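Long-range contacts in probable glycosidase crf1 (Neosartorya fumigata, PDB 6IBU), which couples chitinase and transglycosylase activities, transferring chitin to 1,6-beta-glucan, or to another chitin chain, to cross-link the fungal cell wall: residues T64-F69 with V219-A224; V99-L104 with Y142-T147; V111-F116 with T128-A133. All blocks are in the same frame, centred on the assembly; numbering follows the deposited sequence.

Interaction 1 (T64-F69 with V219-A224); sequences TDFYFF and VRIENA
Ile221 meets three side chains of 64-69 with its two methyl ends. Its CG2 methyl sits over one face of the Phe68 ring, 3.8 Å from the ring centroid. This is a CH-pi contact, with the methyl offset toward the ring's rim. The CD1 end points the other way, to the edge of Phe66. There Ile221 CD1 lies 3.6 Å from Phe66 CE1, close to the plane of that ring. Thr64 CG2 also reaches CD1 of Ile221, tip to tip, at 4.1 Å. At Phe69 and Asn223 the contact turns polar. Phe69 N donates to Asn223 OD1 over 3.1 Å, and the bond is fairly straight at the hydrogen, 167°. The donor stands 50° out of the carbonyl plane, away from the lone-pair directions. Asn223 places CG anti to its backbone N (chi1 -173°). This lays the amide alongside Phe68, with Asn223 CG 3.5 Å from Phe68 CB.

The domain is a GH16 beta-jelly roll, a sandwich of two antiparallel sheets. Residues 64-69 leave strand 61-64 of one sheet and pass toward strand 71-78 of the other. Strand 212-223 belongs to that second sheet, and the contact covers the C-terminal end of that strand, on the side where Ile221 faces the core.

Behind this shell, Thr64 OG1 donates to Phe66 O over 2.8 Å, in the carbonyl plane, and is also bonded to Leu181 N. Thr64 CB lies over the centre of the Phe66 ring, 3.6 Å above its plane. The Asn223 amide has further partners. Its OD1 also accepts from Asn225 N, and its ND2 bonds to Leu17 O and Tyr230 OH, which fixes the amide's rotation. Trp146 meets the Phe68 ring edge-to-face.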
# COMPACT_ATOMS: atom_id res chain seq x y z
N THR A 64 -3.03 -8.81 -2.49
CA THR A 64 -2.38 -9.94 -3.18
C THR A 64 -2.48 -11.16 -2.26
O THR A 64 -2.35 -11.01 -1.05
CB THR A 64 -0.93 -9.62 -3.58
OG1 THR A 64 -0.17 -9.20 -2.45
CG2 THR A 64 -0.85 -8.57 -4.66
N ASP A 65 -2.76 -12.32 -2.84
CA ASP A 65 -2.74 -13.62 -2.12
C ASP A 65 -1.31 -13.88 -1.63
O ASP A 65 -1.16 -14.39 -0.52
CB ASP A 65 -3.18 -14.77 -3.03
CG ASP A 65 -4.65 -14.81 -3.35
OD1 ASP A 65 -5.45 -14.12 -2.65
OD2 ASP A 65 -5.00 -15.51 -4.32
N PHE A 66 -0.32 -13.46 -2.40
CA PHE A 66 1.12 -13.72 -2.17
C PHE A 66 1.78 -12.54 -1.46
O PHE A 66 1.24 -11.42 -1.46
CB PHE A 66 1.83 -13.95 -3.51
CG PHE A 66 1.56 -12.86 -4.51
CD1 PHE A 66 2.31 -11.70 -4.53
CD2 PHE A 66 0.52 -12.99 -5.43
CE1 PHE A 66 2.08 -10.72 -5.47
CE2 PHE A 66 0.27 -11.99 -6.36
CZ PHE A 66 1.06 -10.86 -6.39
N TYR A 67 2.94 -12.83 -0.87
CA TYR A 67 3.91 -11.87 -0.31
C TYR A 67 5.15 -11.92 -1.19
O TYR A 67 5.41 -12.97 -1.76
CB TYR A 67 4.32 -12.24 1.12
CG TYR A 67 3.22 -12.12 2.13
CD1 TYR A 67 2.14 -12.99 2.12
CD2 TYR A 67 3.26 -11.16 3.14
CE1 TYR A 67 1.13 -12.91 3.05
CE2 TYR A 67 2.25 -11.06 4.08
CZ TYR A 67 1.18 -11.94 4.04
OH TYR A 67 0.19 -11.85 4.96
N PHE A 68 5.86 -10.81 -1.32
CA PHE A 68 7.18 -10.75 -1.98
C PHE A 68 8.18 -10.22 -0.96
O PHE A 68 7.78 -9.56 0.01
CB PHE A 68 7.07 -9.98 -3.29
CG PHE A 68 6.90 -8.49 -3.18
CD1 PHE A 68 5.68 -7.94 -2.85
CD2 PHE A 68 7.94 -7.65 -3.52
CE1 PHE A 68 5.53 -6.57 -2.78
CE2 PHE A 68 7.79 -6.28 -3.44
CZ PHE A 68 6.59 -5.74 -3.08
N PHE A 69 9.45 -10.57 -1.13
CA PHE A 69 10.53 -10.31 -0.16
C PHE A 69 11.61 -9.52 -0.87
O PHE A 69 12.50 -10.15 -1.49
CB PHE A 69 11.07 -11.61 0.40
CG PHE A 69 12.02 -11.47 1.57
CD1 PHE A 69 11.90 -10.42 2.46
CD2 PHE A 69 13.00 -12.42 1.78
CE1 PHE A 69 12.75 -10.31 3.54
CE2 PHE A 69 13.84 -12.32 2.88
CZ PHE A 69 13.71 -11.27 3.75
N VAL A 219 -0.80 -3.25 -12.18
CA VAL A 219 0.14 -3.57 -11.08
C VAL A 219 1.32 -4.37 -11.64
O VAL A 219 1.08 -5.34 -12.35
CB VAL A 219 -0.57 -4.31 -9.95
CG1 VAL A 219 0.41 -4.96 -8.99
CG2 VAL A 219 -1.50 -3.36 -9.23
N ARG A 220 2.54 -3.95 -11.31
CA ARG A 220 3.76 -4.74 -11.57
C ARG A 220 4.46 -5.00 -10.23
O ARG A 220 4.79 -4.03 -9.55
CB ARG A 220 4.67 -4.00 -12.54
CG ARG A 220 5.95 -4.76 -12.87
CD ARG A 220 6.91 -3.91 -13.65
NE ARG A 220 8.12 -4.68 -13.95
CZ ARG A 220 8.23 -5.58 -14.92
NH1 ARG A 220 7.22 -5.85 -15.72
NH2 ARG A 220 9.39 -6.21 -15.10
N ILE A 221 4.65 -6.26 -9.86
CA ILE A 221 5.51 -6.63 -8.71
C ILE A 221 6.72 -7.41 -9.21
O ILE A 221 6.55 -8.38 -9.99
CB ILE A 221 4.72 -7.39 -7.64
CG1 ILE A 221 3.68 -6.48 -6.98
CG2 ILE A 221 5.68 -8.01 -6.63
CD1 ILE A 221 2.73 -7.19 -6.06
N GLU A 222 7.90 -7.00 -8.78
CA GLU A 222 9.16 -7.76 -8.98
C GLU A 222 9.58 -8.31 -7.63
O GLU A 222 9.64 -7.54 -6.68
CB GLU A 222 10.24 -6.85 -9.52
CG GLU A 222 9.90 -6.31 -10.89
CD GLU A 222 11.01 -5.47 -11.49
OE1 GLU A 222 12.02 -5.21 -10.77
OE2 GLU A 222 10.88 -5.08 -12.68
N ASN A 223 9.72 -9.62 -7.53
CA ASN A 223 10.10 -10.29 -6.27
C ASN A 223 11.60 -10.58 -6.37
O ASN A 223 11.99 -11.39 -7.22
CB ASN A 223 9.26 -11.54 -6.03
CG ASN A 223 9.51 -12.15 -4.67
OD1 ASN A 223 10.37 -11.67 -3.92
ND2 ASN A 223 8.75 -13.18 -4.33
N ALA A 224 12.39 -9.92 -5.53
CA ALA A 224 13.87 -10.08 -5.46
C ALA A 224 14.20 -11.51 -5.03
O ALA A 224 15.26 -12.02 -5.43
CB ALA A 224 14.46 -9.05 -4.51

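Interaction 2 (V99-L104 with Y142-T147); sequences VDWEVL and YTIDWT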
# COMPACT_ATOMS: atom_id res chain seq x y z
N VAL A 99 5.10 0.15 3.96
CA VAL A 99 5.45 1.26 3.04
C VAL A 99 4.16 1.61 2.31
O VAL A 99 3.48 0.68 1.83
CB VAL A 99 6.56 0.84 2.07
CG1 VAL A 99 6.84 1.93 1.06
CG2 VAL A 99 7.82 0.45 2.82
N ASP A 100 3.84 2.89 2.19
CA ASP A 100 2.57 3.24 1.53
C ASP A 100 2.64 4.59 0.83
O ASP A 100 3.58 5.41 1.08
CB ASP A 100 1.39 3.16 2.50
CG ASP A 100 1.37 4.22 3.56
OD1 ASP A 100 1.10 5.38 3.21
OD2 ASP A 100 1.58 3.89 4.76
N TRP A 101 1.68 4.74 -0.08
CA TRP A 101 1.25 6.00 -0.71
C TRP A 101 -0.15 6.32 -0.18
O TRP A 101 -0.93 5.38 -0.04
CB TRP A 101 1.22 5.85 -2.24
CG TRP A 101 2.48 5.47 -2.95
CD1 TRP A 101 2.85 4.23 -3.37
CD2 TRP A 101 3.46 6.37 -3.47
NE1 TRP A 101 4.03 4.29 -4.06
CE2 TRP A 101 4.42 5.59 -4.16
CE3 TRP A 101 3.65 7.75 -3.40
CZ2 TRP A 101 5.54 6.17 -4.78
CZ3 TRP A 101 4.75 8.32 -4.01
CH2 TRP A 101 5.67 7.53 -4.70
N GLU A 102 -0.44 7.57 0.15
CA GLU A 102 -1.82 8.01 0.47
C GLU A 102 -2.14 9.24 -0.38
O GLU A 102 -1.40 10.20 -0.30
CB GLU A 102 -1.98 8.36 1.95
CG GLU A 102 -1.52 7.27 2.90
CD GLU A 102 -2.39 6.02 2.86
OE1 GLU A 102 -3.62 6.14 2.75
OE2 GLU A 102 -1.83 4.92 2.91
N VAL A 103 -3.20 9.21 -1.18
CA VAL A 103 -3.74 10.45 -1.80
C VAL A 103 -4.99 10.87 -1.03
O VAL A 103 -5.77 10.01 -0.60
CB VAL A 103 -4.01 10.26 -3.31
CG1 VAL A 103 -4.59 11.52 -3.92
CG2 VAL A 103 -2.75 9.87 -4.05
N LEU A 104 -5.17 12.17 -0.83
CA LEU A 104 -6.38 12.74 -0.19
C LEU A 104 -7.18 13.41 -1.30
O LEU A 104 -6.56 14.12 -2.11
CB LEU A 104 -5.95 13.72 0.89
CG LEU A 104 -5.02 13.12 1.94
CD1 LEU A 104 -4.58 14.19 2.91
CD2 LEU A 104 -5.67 11.95 2.69
N TYR A 142 2.94 4.92 -9.52
CA TYR A 142 3.50 4.98 -8.16
C TYR A 142 4.38 3.75 -7.97
O TYR A 142 3.90 2.62 -8.03
CB TYR A 142 2.37 5.07 -7.15
CG TYR A 142 1.52 6.31 -7.29
CD1 TYR A 142 1.83 7.46 -6.58
CD2 TYR A 142 0.41 6.32 -8.11
CE1 TYR A 142 1.04 8.60 -6.70
CE2 TYR A 142 -0.40 7.43 -8.21
CZ TYR A 142 -0.09 8.57 -7.50
OH TYR A 142 -0.89 9.68 -7.62
N THR A 143 5.67 3.98 -7.76
CA THR A 143 6.69 2.91 -7.72
C THR A 143 7.40 2.92 -6.37
O THR A 143 7.86 3.97 -5.95
CB THR A 143 7.70 3.11 -8.85
OG1 THR A 143 6.95 3.27 -10.06
CG2 THR A 143 8.67 1.95 -8.95
N ILE A 144 7.49 1.76 -5.74
CA ILE A 144 8.28 1.54 -4.50
C ILE A 144 9.37 0.54 -4.82
O ILE A 144 9.02 -0.55 -5.16
CB ILE A 144 7.38 1.04 -3.36
CG1 ILE A 144 6.32 2.08 -2.99
CG2 ILE A 144 8.24 0.64 -2.17
CD1 ILE A 144 5.28 1.57 -2.03
N ASP A 145 10.63 0.96 -4.79
CA ASP A 145 11.81 0.08 -4.91
C ASP A 145 12.26 -0.26 -3.49
O ASP A 145 12.45 0.63 -2.69
CB ASP A 145 12.91 0.72 -5.75
CG ASP A 145 12.64 0.54 -7.25
OD1 ASP A 145 12.94 -0.59 -7.79
OD2 ASP A 145 12.10 1.50 -7.87
N TRP A 146 12.39 -1.54 -3.20
CA TRP A 146 12.57 -1.99 -1.81
C TRP A 146 13.74 -2.97 -1.76
O TRP A 146 13.62 -4.08 -2.28
CB TRP A 146 11.25 -2.57 -1.34
CG TRP A 146 11.29 -3.29 -0.05
CD1 TRP A 146 11.98 -2.94 1.08
CD2 TRP A 146 10.50 -4.43 0.28
NE1 TRP A 146 11.68 -3.83 2.08
CE2 TRP A 146 10.78 -4.75 1.61
CE3 TRP A 146 9.60 -5.22 -0.45
CZ2 TRP A 146 10.21 -5.84 2.24
CZ3 TRP A 146 9.01 -6.29 0.17
CH2 TRP A 146 9.32 -6.59 1.50
N THR A 147 14.84 -2.53 -1.17
CA THR A 147 16.05 -3.36 -1.00
C THR A 147 16.42 -3.34 0.47
O THR A 147 15.83 -2.54 1.20
CB THR A 147 17.19 -2.86 -1.90
OG1 THR A 147 17.72 -1.62 -1.45
CG2 THR A 147 16.73 -2.66 -3.33
O HOH W 1 3.92 1.65 -5.42
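Trp101 and Tyr142 each carry CG anti to their own carbonyl carbon, beside the backbone N (chi1 -59° and -62°), and these turns bring the two rings together between the sheets. The setting is the core of the GH16 beta-jelly roll. The axes of segments 99-104 and 142-146 approach to 8.8 Å, nearly antiparallel, each from a different sheet. No direct hydrogen bond joins the two segments. The rings meet edge-to-face: the edge of Tyr142 points at the face of the Trp101 six-membered ring, with planes at 67°. Tyr142 CB sits over the same indole's five-membered ring, 3.7 Å from its centroid. Ile144 CG1 runs alongside the indole, close to Trp101 NE1. Ile144 CD1 packs tightly on Val99 CG1, at 3.5 Å.

Glu102, which binds chitin and is the probable proton donor, is on the same strand as Trp101. Val99, Trp101 and Val103 point from that strand to the core side, and Glu102 and Asp100 to the other. One water bridges the sheets: it accepts from Trp101 NE1 at 3.0 Å and donates to Tyr142 O at 2.8 Å.

Interaction 3 (V111-F116 with T128-A133); sequences VQTNYF and TYVPVA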
# COMPACT_ATOMS: atom_id res chain seq x y z
N VAL A 111 0.85 13.84 -2.94
CA VAL A 111 0.60 12.48 -2.38
C VAL A 111 1.46 12.38 -1.13
O VAL A 111 2.53 13.00 -1.07
CB VAL A 111 0.93 11.36 -3.39
CG1 VAL A 111 -0.01 11.40 -4.58
CG2 VAL A 111 2.37 11.43 -3.86
N GLN A 112 1.00 11.64 -0.14
CA GLN A 112 1.81 11.43 1.08
C GLN A 112 2.58 10.11 0.93
O GLN A 112 2.03 9.16 0.39
CB GLN A 112 0.95 11.47 2.34
CG GLN A 112 1.82 11.65 3.57
CD GLN A 112 1.09 11.45 4.86
OE1 GLN A 112 1.32 12.19 5.82
NE2 GLN A 112 0.21 10.47 4.91
N THR A 113 3.83 10.10 1.33
CA THR A 113 4.63 8.86 1.43
C THR A 113 4.72 8.50 2.90
O THR A 113 4.70 9.37 3.74
CB THR A 113 6.02 8.98 0.79
OG1 THR A 113 6.76 10.02 1.42
CG2 THR A 113 5.97 9.18 -0.72
N ASN A 114 4.81 7.23 3.19
CA ASN A 114 4.86 6.81 4.61
C ASN A 114 5.49 5.44 4.76
O ASN A 114 5.50 4.65 3.82
CB ASN A 114 3.45 6.75 5.18
CG ASN A 114 3.38 7.57 6.44
OD1 ASN A 114 4.03 7.26 7.43
ND2 ASN A 114 2.62 8.64 6.36
N TYR A 115 5.96 5.16 5.96
CA TYR A 115 6.44 3.81 6.31
C TYR A 115 6.29 3.65 7.82
O TYR A 115 6.23 4.67 8.53
CB TYR A 115 7.87 3.61 5.83
CG TYR A 115 8.91 4.15 6.76
CD1 TYR A 115 9.28 5.49 6.73
CD2 TYR A 115 9.49 3.34 7.71
CE1 TYR A 115 10.23 5.99 7.60
CE2 TYR A 115 10.45 3.81 8.59
CZ TYR A 115 10.82 5.14 8.52
OH TYR A 115 11.74 5.61 9.39
N PHE A 116 6.16 2.40 8.24
CA PHE A 116 6.21 1.93 9.64
C PHE A 116 7.19 0.76 9.67
O PHE A 116 7.25 -0.01 8.71
CB PHE A 116 4.83 1.50 10.13
CG PHE A 116 3.83 2.63 10.10
CD1 PHE A 116 3.79 3.55 11.13
CD2 PHE A 116 3.00 2.83 9.00
CE1 PHE A 116 2.86 4.58 11.12
CE2 PHE A 116 2.13 3.90 8.96
CZ PHE A 116 2.05 4.77 10.02
N THR A 128 6.01 12.00 4.62
CA THR A 128 6.53 13.08 3.76
C THR A 128 5.51 13.33 2.65
O THR A 128 5.12 12.37 1.98
CB THR A 128 7.87 12.66 3.14
OG1 THR A 128 8.85 12.63 4.18
CG2 THR A 128 8.33 13.58 2.03
N TYR A 129 5.11 14.57 2.42
CA TYR A 129 4.28 14.94 1.25
C TYR A 129 5.20 15.24 0.07
O TYR A 129 6.24 15.86 0.27
CB TYR A 129 3.38 16.13 1.57
CG TYR A 129 2.31 15.78 2.56
CD1 TYR A 129 2.57 15.86 3.92
CD2 TYR A 129 1.06 15.34 2.16
CE1 TYR A 129 1.60 15.56 4.86
CE2 TYR A 129 0.08 15.03 3.08
CZ TYR A 129 0.35 15.15 4.43
OH TYR A 129 -0.60 14.85 5.35
N VAL A 130 4.80 14.83 -1.13
CA VAL A 130 5.57 15.14 -2.37
C VAL A 130 4.61 15.74 -3.37
O VAL A 130 3.48 15.28 -3.47
CB VAL A 130 6.29 13.88 -2.91
CG1 VAL A 130 7.09 13.22 -1.81
CG2 VAL A 130 5.35 12.86 -3.52
N PRO A 131 5.01 16.74 -4.16
CA PRO A 131 4.13 17.35 -5.15
C PRO A 131 3.82 16.35 -6.28
O PRO A 131 4.69 15.68 -6.70
CB PRO A 131 4.92 18.55 -5.71
CG PRO A 131 6.14 18.70 -4.78
CD PRO A 131 6.37 17.31 -4.22
N VAL A 132 2.57 16.29 -6.71
CA VAL A 132 2.08 15.46 -7.85
C VAL A 132 0.97 16.24 -8.56
O VAL A 132 0.14 16.88 -7.88
CB VAL A 132 1.58 14.09 -7.36
CG1 VAL A 132 1.30 13.15 -8.52
CG2 VAL A 132 2.56 13.45 -6.41
N ALA A 133 0.94 16.21 -9.88
CA ALA A 133 -0.03 17.00 -10.66
C ALA A 133 -1.37 16.27 -10.61
O ALA A 133 -1.42 15.12 -11.04
CB ALA A 133 0.46 17.20 -12.07
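The Tyr129 ring has Gln112 lying across one of its faces. Gln112 CG sits above the centre of the ring, 3.8 Å from the centroid, in a CH-pi contact. Gln112 CB lies 3.7 Å from Tyr129 CE2. Gln112 turns CG anti to its backbone N (chi1 -164°) and stays extended beyond it, which carries the chain over the ring toward the hydroxyl end.

The two segments form a beta hairpin of strands 110-116 and 128-131. It forms one edge of the seven-stranded sheet in the GH16 jelly roll, with 128-131 as the outermost strand. Gln112 and Tyr129 are a non-hydrogen-bonded antiparallel pair. Hydrogen-bonded pairs flank it: Val111 with Val130, and Thr113 with Thr128. In the first, Val130 N donates to Val111 O, and Val111 N donates to Val130 O. The neighbouring strand 98-105 is bonded to the other edge of 110-116, and Gln112 lies close to Glu102, a chitin-binding residue. The pair Gln112 and Tyr129 is therefore on the face of the sheet that bears the active site.

The opposite face packs into the core. Val111 CG2 meets the CG2 methyls of two valines, Val130 and Val132, with Val130 CG2 at 3.3 Å. Val132 CG2 comes to the same short separation, its side chain crossing at about a right angle. Both spacings are tighter than usual, and their exact values are doubtful. Ile155 of the facing sheet touches all three valines.

Further along this face the Thr113 and Thr128 side chains run parallel. Thr128 O is gripped twice by Thr113. The backbone N donates over 2.7 Å in a nearly straight bond. The hydroxyl OG1, which is also bonded to Arg161 NH1, donates to Thr128 O over 2.9 Å.

From the N terminus, the chain first reaches 64-69, where it passes from one sheet of the sandwich to the other. Its partner 219-224 comes about 150 residues later, so interaction 1 closes the widest loop. Segment 99-104 opens interaction 2, which closes at 142-147 and ties the two sheets face to face. Within that loop, 111-116 turns back to 128-133 in interaction 3, a local hairpin. The three contacts nest without crossing. Interactions 2 and 3 are adjoining: strands 98-105 and 110-116 are neighbours in one sheet, and Val103 packs on Val111. Interaction 1 meets interaction 2 through Phe68, Phe69 and Trp146, but does not touch interaction 3.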